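Local coordinates for adenosine monophosphate-protein transferase FICD homolog (Caenorhabditis elegans, PDB 5JJ6), which belongs to the Fic/DOC family, pairing a Fido domain of alpha helices with a separate helical N-terminal region through one long helix, at residues T136-V141 against Q156-L161; K108-V113 against Y332-S337. All blocks are in the same frame, centred on the assembly; numbering follows the deposited sequence.

Overall arrangement
Contact 1 (136-141 with 156-161) and contact 2 (108-113 with 332-337) lie in the same helical body, their centres 26 Å apart and their nearest atoms about 10 Å apart, so they do not touch. Contact 1 is local, joining helix 127-148 to helix 154-162; contact 2 brings together helices 89-120 and 327-346 from far apart in the chain, enclosing contact 1 in sequence. Each reaches a different helix of the Fic core: Tyr140 leans on helix 284-297, Val113 and Ala334 on Ile264 of helix 263-277. The Fic signature sequence, the family's active-site motif, begins in the loop between those helices and runs into helix 284-297.

Contact 1 (T136-V141 against Q156-L161); sequences TYFLYV and QTRAIL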
loop_
_atom_site.group_PDB
_atom_site.type_symbol
_atom_site.label_atom_id
_atom_site.label_comp_id
_atom_site.label_asym_id
_atom_site.label_seq_id
_atom_site.Cartn_x
_atom_site.Cartn_y
_atom_site.Cartn_z
ATOM N N THR B 136 3.931 -5.700 -23.715
ATOM C CA THR B 136 2.550 -5.251 -23.624
ATOM C C THR B 136 2.150 -4.988 -22.170
ATOM O O THR B 136 1.284 -4.157 -21.913
ATOM C CB THR B 136 1.591 -6.301 -24.272
ATOM O OG1 THR B 136 1.506 -6.069 -25.683
ATOM C CG2 THR B 136 0.184 -6.262 -23.671
ATOM N N TYR B 137 2.812 -5.638 -21.216
ATOM C CA TYR B 137 2.596 -5.321 -19.801
ATOM C C TYR B 137 2.911 -3.867 -19.514
ATOM O O TYR B 137 2.099 -3.139 -18.932
ATOM C CB TYR B 137 3.448 -6.204 -18.900
ATOM C CG TYR B 137 2.796 -7.512 -18.587
ATOM C CD1 TYR B 137 2.800 -8.543 -19.516
ATOM C CD2 TYR B 137 2.163 -7.723 -17.368
ATOM C CE1 TYR B 137 2.198 -9.752 -19.243
ATOM C CE2 TYR B 137 1.554 -8.934 -17.083
ATOM C CZ TYR B 137 1.578 -9.944 -18.026
ATOM O OH TYR B 137 0.977 -11.154 -17.762
ATOM N N PHE B 138 4.108 -3.460 -19.914
ATOM C CA PHE B 138 4.576 -2.111 -19.668
ATOM C C PHE B 138 3.659 -1.147 -20.405
ATOM O O PHE B 138 3.226 -0.150 -19.843
ATOM C CB PHE B 138 6.023 -1.941 -20.158
ATOM C CG PHE B 138 6.919 -3.071 -19.767
ATOM C CD1 PHE B 138 6.816 -3.659 -18.510
ATOM C CD2 PHE B 138 7.822 -3.599 -20.682
ATOM C CE1 PHE B 138 7.625 -4.739 -18.155
ATOM C CE2 PHE B 138 8.636 -4.675 -20.331
ATOM C CZ PHE B 138 8.534 -5.245 -19.065
ATOM N N LEU B 139 3.327 -1.491 -21.647
ATOM C CA LEU B 139 2.491 -0.631 -22.472
ATOM C C LEU B 139 1.110 -0.381 -21.837
ATOM O O LEU B 139 0.612 0.768 -21.756
ATOM C CB LEU B 139 2.354 -1.243 -23.861
ATOM C CG LEU B 139 2.185 -0.265 -25.018
ATOM C CD1 LEU B 139 3.227 0.825 -24.951
ATOM C CD2 LEU B 139 2.254 -0.997 -26.349
ATOM N N TYR B 140 0.499 -1.467 -21.382
ATOM C CA TYR B 140 -0.785 -1.391 -20.731
ATOM C C TYR B 140 -0.686 -0.518 -19.489
ATOM O O TYR B 140 -1.452 0.437 -19.339
ATOM C CB TYR B 140 -1.312 -2.783 -20.366
ATOM C CG TYR B 140 -2.711 -2.736 -19.778
ATOM C CD1 TYR B 140 -2.911 -2.462 -18.424
ATOM C CD2 TYR B 140 -3.833 -2.909 -20.585
ATOM C CE1 TYR B 140 -4.178 -2.390 -17.890
ATOM C CE2 TYR B 140 -5.109 -2.850 -20.055
ATOM C CZ TYR B 140 -5.279 -2.586 -18.704
ATOM O OH TYR B 140 -6.550 -2.514 -18.151
ATOM N N VAL B 141 0.257 -0.833 -18.606
ATOM C CA VAL B 141 0.349 -0.111 -17.343
ATOM C C VAL B 141 0.558 1.384 -17.572
ATOM O O VAL B 141 -0.102 2.231 -16.932
ATOM C CB VAL B 141 1.461 -0.679 -16.461
ATOM C CG1 VAL B 141 1.710 0.224 -15.244
ATOM C CG2 VAL B 141 1.107 -2.109 -16.045
ATOM N N GLN B 156 10.174 5.523 -18.365
ATOM C CA GLN B 156 10.302 5.468 -16.922
ATOM C C GLN B 156 9.483 4.292 -16.378
ATOM O O GLN B 156 9.904 3.589 -15.455
ATOM C CB GLN B 156 9.854 6.800 -16.305
ATOM C CG GLN B 156 10.757 7.978 -16.659
ATOM C CD GLN B 156 10.187 9.336 -16.256
ATOM O OE1 GLN B 156 8.984 9.493 -16.111
ATOM N NE2 GLN B 156 11.059 10.326 -16.084
ATOM N N THR B 157 8.316 4.065 -16.971
ATOM C CA THR B 157 7.463 2.973 -16.533
ATOM C C THR B 157 8.129 1.647 -16.810
ATOM O O THR B 157 8.145 0.745 -15.962
ATOM C CB THR B 157 6.085 3.039 -17.194
ATOM O OG1 THR B 157 5.438 4.240 -16.770
ATOM C CG2 THR B 157 5.232 1.870 -16.771
ATOM N N ARG B 158 8.679 1.535 -18.008
ATOM C CA ARG B 158 9.385 0.335 -18.399
ATOM C C ARG B 158 10.561 0.117 -17.459
ATOM O O ARG B 158 10.738 -0.973 -16.934
ATOM C CB ARG B 158 9.867 0.432 -19.839
ATOM C CG ARG B 158 10.598 -0.799 -20.308
ATOM C CD ARG B 158 11.362 -0.496 -21.572
ATOM N NE ARG B 158 10.707 -1.012 -22.764
ATOM C CZ ARG B 158 10.968 -2.209 -23.275
ATOM N NH1 ARG B 158 11.850 -2.996 -22.674
ATOM N NH2 ARG B 158 10.339 -2.625 -24.369
ATOM N N ALA B 159 11.340 1.169 -17.219
ATOM C CA ALA B 159 12.505 1.072 -16.340
ATOM C C ALA B 159 12.128 0.570 -14.947
ATOM O O ALA B 159 12.819 -0.264 -14.379
ATOM C CB ALA B 159 13.193 2.404 -16.240
ATOM N N ILE B 160 11.043 1.096 -14.394
ATOM C CA ILE B 160 10.556 0.653 -13.094
ATOM C C ILE B 160 10.122 -0.815 -13.105
ATOM O O ILE B 160 10.434 -1.567 -12.198
ATOM C CB ILE B 160 9.365 1.510 -12.634
ATOM C CG1 ILE B 160 9.810 2.941 -12.347
ATOM C CG2 ILE B 160 8.694 0.919 -11.396
ATOM C CD1 ILE B 160 8.643 3.855 -12.023
ATOM N N LEU B 161 9.343 -1.215 -14.100
ATOM C CA LEU B 161 8.798 -2.572 -14.077
ATOM C C LEU B 161 9.778 -3.679 -14.519
ATOM O O LEU B 161 9.807 -4.760 -13.941
ATOM C CB LEU B 161 7.528 -2.626 -14.943
ATOM C CG LEU B 161 6.308 -1.844 -14.433
ATOM C CD1 LEU B 161 5.092 -2.015 -15.342
ATOM C CD2 LEU B 161 5.952 -2.230 -13.006
#
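Leu161 packs against Phe138 and Val141 where helices 127-148 and 154-162 cross at 126°, their local axes 9.3 Å apart. Its CB sits 3.8 Å from Phe138 CD1 and equally near CE1 of the same ring, meeting it at a slant. The first torsion, -68°, places CG beside the backbone N and opposite the carbonyl carbon, and from there the extended branch carries CD1 on toward helix 127-148. CD1 comes within 4.0 Å of Val141 CB, with both valine methyls close by and Phe138 CD1 also touching it. Leu161 and Val141 therefore meet tip to tip, whereas Leu161 and Phe138 run past each other in opposite directions.

The other ortho corner of the ring belongs to Arg158. Arg158 CG approaches Phe138 CD2 at 4.0 Å, and the bend at chi3 (-103°) brings the guanidinium back so that this same CD2 lies over the centre of one of its faces. The two planes are 56° apart, too inclined for a flat stack, and NH1 forms a salt bridge with Glu162. Deeper in, Thr157 CG2 packs 4.2 Å from Val141 CG1, while Thr157 OG1 hydrogen-bonds to Ser153 O, just before the start of its own helix.

No hydrogen bond joins the two segments. Their cohesion comes from apolar packing with an arginine along its border, and the hydroxyl of Thr157 and the charge of Arg158 find partners, Ser153 and Glu162, in or next to their own helix.

Contact 2 (K108-V113 against Y332-S337); sequences KMLRSV and YVAKHS
Ala334 receives three apolar side chains from helix 89-120. Met109 SD lies 4.0 Å from Ala334 CB, and the bend of the methionine at its last torsion (67°) keeps CE near the same methyl. Leu110 leaves its helix at an angle, but its CD2 still comes to 4.2 Å from Ala334 CB. Val113 completes the group, its CG2 lying 4.3 Å from that CB.

Polar atoms enter here through van der Waals contact alone. Val113 CG2 rests 3.8 Å from Ala334 O, and the other methyl, CG1, is 4.2 Å from Ser337 OG. That hydroxyl is folded back between its own backbone N and carbonyl carbon (chi1 47°), beside the carbonyl oxygens of the preceding turn. No hydrogen bond crosses between the segments.

Ile264 of helix 263-277 touches Leu110, Val113 and Ala334, making the contact a buried three-helix junction. The two segments run nearly parallel, 27° apart with local axes 10.1 Å from each other. This is packing of the long linker helix against the last modelled helix, 327-346, of a mainly helical Fic fold, consistent with the helical linker between the N-terminal and Fic regions in FICD-type proteins.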
loop_
_atom_site.group_PDB
_atom_site.type_symbol
_atom_site.label_atom_id
_atom_site.label_comp_id
_atom_site.label_asym_id
_atom_site.label_seq_id
_atom_site.Cartn_x
_atom_site.Cartn_y
_atom_site.Cartn_z
ATOM N N LYS B 108 -21.722 -4.040 -38.600
ATOM C CA LYS B 108 -20.624 -4.522 -39.428
ATOM C C LYS B 108 -19.247 -4.125 -38.911
ATOM O O LYS B 108 -18.292 -4.880 -39.081
ATOM C CB LYS B 108 -20.791 -4.065 -40.878
ATOM C CG LYS B 108 -20.387 -2.647 -41.176
ATOM C CD LYS B 108 -20.331 -2.427 -42.684
ATOM C CE LYS B 108 -19.259 -3.302 -43.337
ATOM N NZ LYS B 108 -18.998 -2.929 -44.768
ATOM N N MET B 109 -19.136 -2.976 -38.252
ATOM C CA MET B 109 -17.907 -2.675 -37.510
ATOM C C MET B 109 -17.568 -3.787 -36.538
ATOM O O MET B 109 -16.474 -4.352 -36.590
ATOM C CB MET B 109 -18.039 -1.369 -36.735
ATOM C CG MET B 109 -16.913 -1.140 -35.750
ATOM S SD MET B 109 -17.330 0.125 -34.526
ATOM C CE MET B 109 -18.636 -0.671 -33.601
ATOM N N LEU B 110 -18.512 -4.105 -35.658
ATOM C CA LEU B 110 -18.317 -5.213 -34.732
ATOM C C LEU B 110 -17.951 -6.527 -35.418
ATOM O O LEU B 110 -17.102 -7.272 -34.923
ATOM C CB LEU B 110 -19.564 -5.425 -33.890
ATOM C CG LEU B 110 -19.856 -4.320 -32.886
ATOM C CD1 LEU B 110 -20.908 -4.800 -31.910
ATOM C CD2 LEU B 110 -18.590 -3.898 -32.148
ATOM N N ARG B 111 -18.591 -6.821 -36.547
ATOM C CA ARG B 111 -18.247 -8.037 -37.279
ATOM C C ARG B 111 -16.797 -8.010 -37.764
ATOM O O ARG B 111 -16.091 -9.011 -37.674
ATOM C CB ARG B 111 -19.209 -8.263 -38.443
ATOM C CG ARG B 111 -20.148 -9.447 -38.194
ATOM C CD ARG B 111 -21.330 -9.427 -39.135
ATOM N NE ARG B 111 -20.955 -8.851 -40.423
ATOM C CZ ARG B 111 -21.582 -7.830 -41.001
ATOM N NH1 ARG B 111 -22.621 -7.257 -40.402
ATOM N NH2 ARG B 111 -21.159 -7.376 -42.179
ATOM N N SER B 112 -16.354 -6.855 -38.247
ATOM C CA SER B 112 -14.998 -6.686 -38.758
ATOM C C SER B 112 -13.966 -6.906 -37.641
ATOM O O SER B 112 -12.979 -7.637 -37.816
ATOM C CB SER B 112 -14.841 -5.303 -39.387
ATOM O OG SER B 112 -13.478 -4.936 -39.457
ATOM N N VAL B 113 -14.202 -6.274 -36.493
ATOM C CA VAL B 113 -13.333 -6.464 -35.336
ATOM C C VAL B 113 -13.292 -7.935 -34.925
ATOM O O VAL B 113 -12.231 -8.478 -34.620
ATOM C CB VAL B 113 -13.806 -5.626 -34.132
ATOM C CG1 VAL B 113 -13.067 -6.023 -32.859
ATOM C CG2 VAL B 113 -13.614 -4.151 -34.416
ATOM N N TYR B 332 -15.657 3.196 -29.490
ATOM C CA TYR B 332 -14.310 3.533 -29.015
ATOM C C TYR B 332 -13.508 2.292 -28.641
ATOM O O TYR B 332 -12.407 2.058 -29.188
ATOM C CB TYR B 332 -14.407 4.499 -27.829
ATOM C CG TYR B 332 -13.093 4.859 -27.178
ATOM C CD1 TYR B 332 -12.234 5.778 -27.754
ATOM C CD2 TYR B 332 -12.733 4.306 -25.959
ATOM C CE1 TYR B 332 -11.037 6.110 -27.156
ATOM C CE2 TYR B 332 -11.547 4.632 -25.351
ATOM C CZ TYR B 332 -10.694 5.531 -25.952
ATOM O OH TYR B 332 -9.498 5.859 -25.334
ATOM N N VAL B 333 -14.045 1.484 -27.729
ATOM C CA VAL B 333 -13.307 0.294 -27.317
ATOM C C VAL B 333 -13.146 -0.668 -28.510
ATOM O O VAL B 333 -12.117 -1.354 -28.610
ATOM C CB VAL B 333 -13.932 -0.427 -26.081
ATOM C CG1 VAL B 333 -14.921 0.459 -25.365
ATOM C CG2 VAL B 333 -14.525 -1.743 -26.439
ATOM N N ALA B 334 -14.125 -0.708 -29.418
ATOM C CA ALA B 334 -13.980 -1.511 -30.630
ATOM C C ALA B 334 -12.797 -1.023 -31.462
ATOM O O ALA B 334 -11.950 -1.810 -31.884
ATOM C CB ALA B 334 -15.237 -1.471 -31.448
ATOM N N LYS B 335 -12.745 0.277 -31.703
ATOM C CA LYS B 335 -11.643 0.865 -32.461
ATOM C C LYS B 335 -10.297 0.468 -31.887
ATOM O O LYS B 335 -9.368 0.105 -32.631
ATOM C CB LYS B 335 -11.746 2.391 -32.492
ATOM C CG LYS B 335 -10.527 3.071 -33.057
ATOM C CD LYS B 335 -10.671 4.581 -33.111
ATOM C CE LYS B 335 -9.471 5.181 -33.804
ATOM N NZ LYS B 335 -9.700 6.554 -34.296
ATOM N N HIS B 336 -10.188 0.509 -30.561
ATOM C CA HIS B 336 -8.866 0.318 -29.965
ATOM C C HIS B 336 -8.477 -1.135 -29.721
ATOM O O HIS B 336 -7.288 -1.454 -29.721
ATOM C CB HIS B 336 -8.757 1.103 -28.669
ATOM C CG HIS B 336 -8.611 2.568 -28.895
ATOM N ND1 HIS B 336 -7.733 3.084 -29.820
ATOM C CD2 HIS B 336 -9.248 3.626 -28.346
ATOM C CE1 HIS B 336 -7.819 4.401 -29.819
ATOM N NE2 HIS B 336 -8.735 4.756 -28.936
ATOM N N SER B 337 -9.441 -2.028 -29.540
ATOM C CA SER B 337 -9.075 -3.434 -29.543
ATOM C C SER B 337 -8.687 -3.820 -30.974
ATOM O O SER B 337 -7.812 -4.672 -31.182
ATOM C CB SER B 337 -10.190 -4.319 -29.002
ATOM O OG SER B 337 -11.425 -3.982 -29.576
#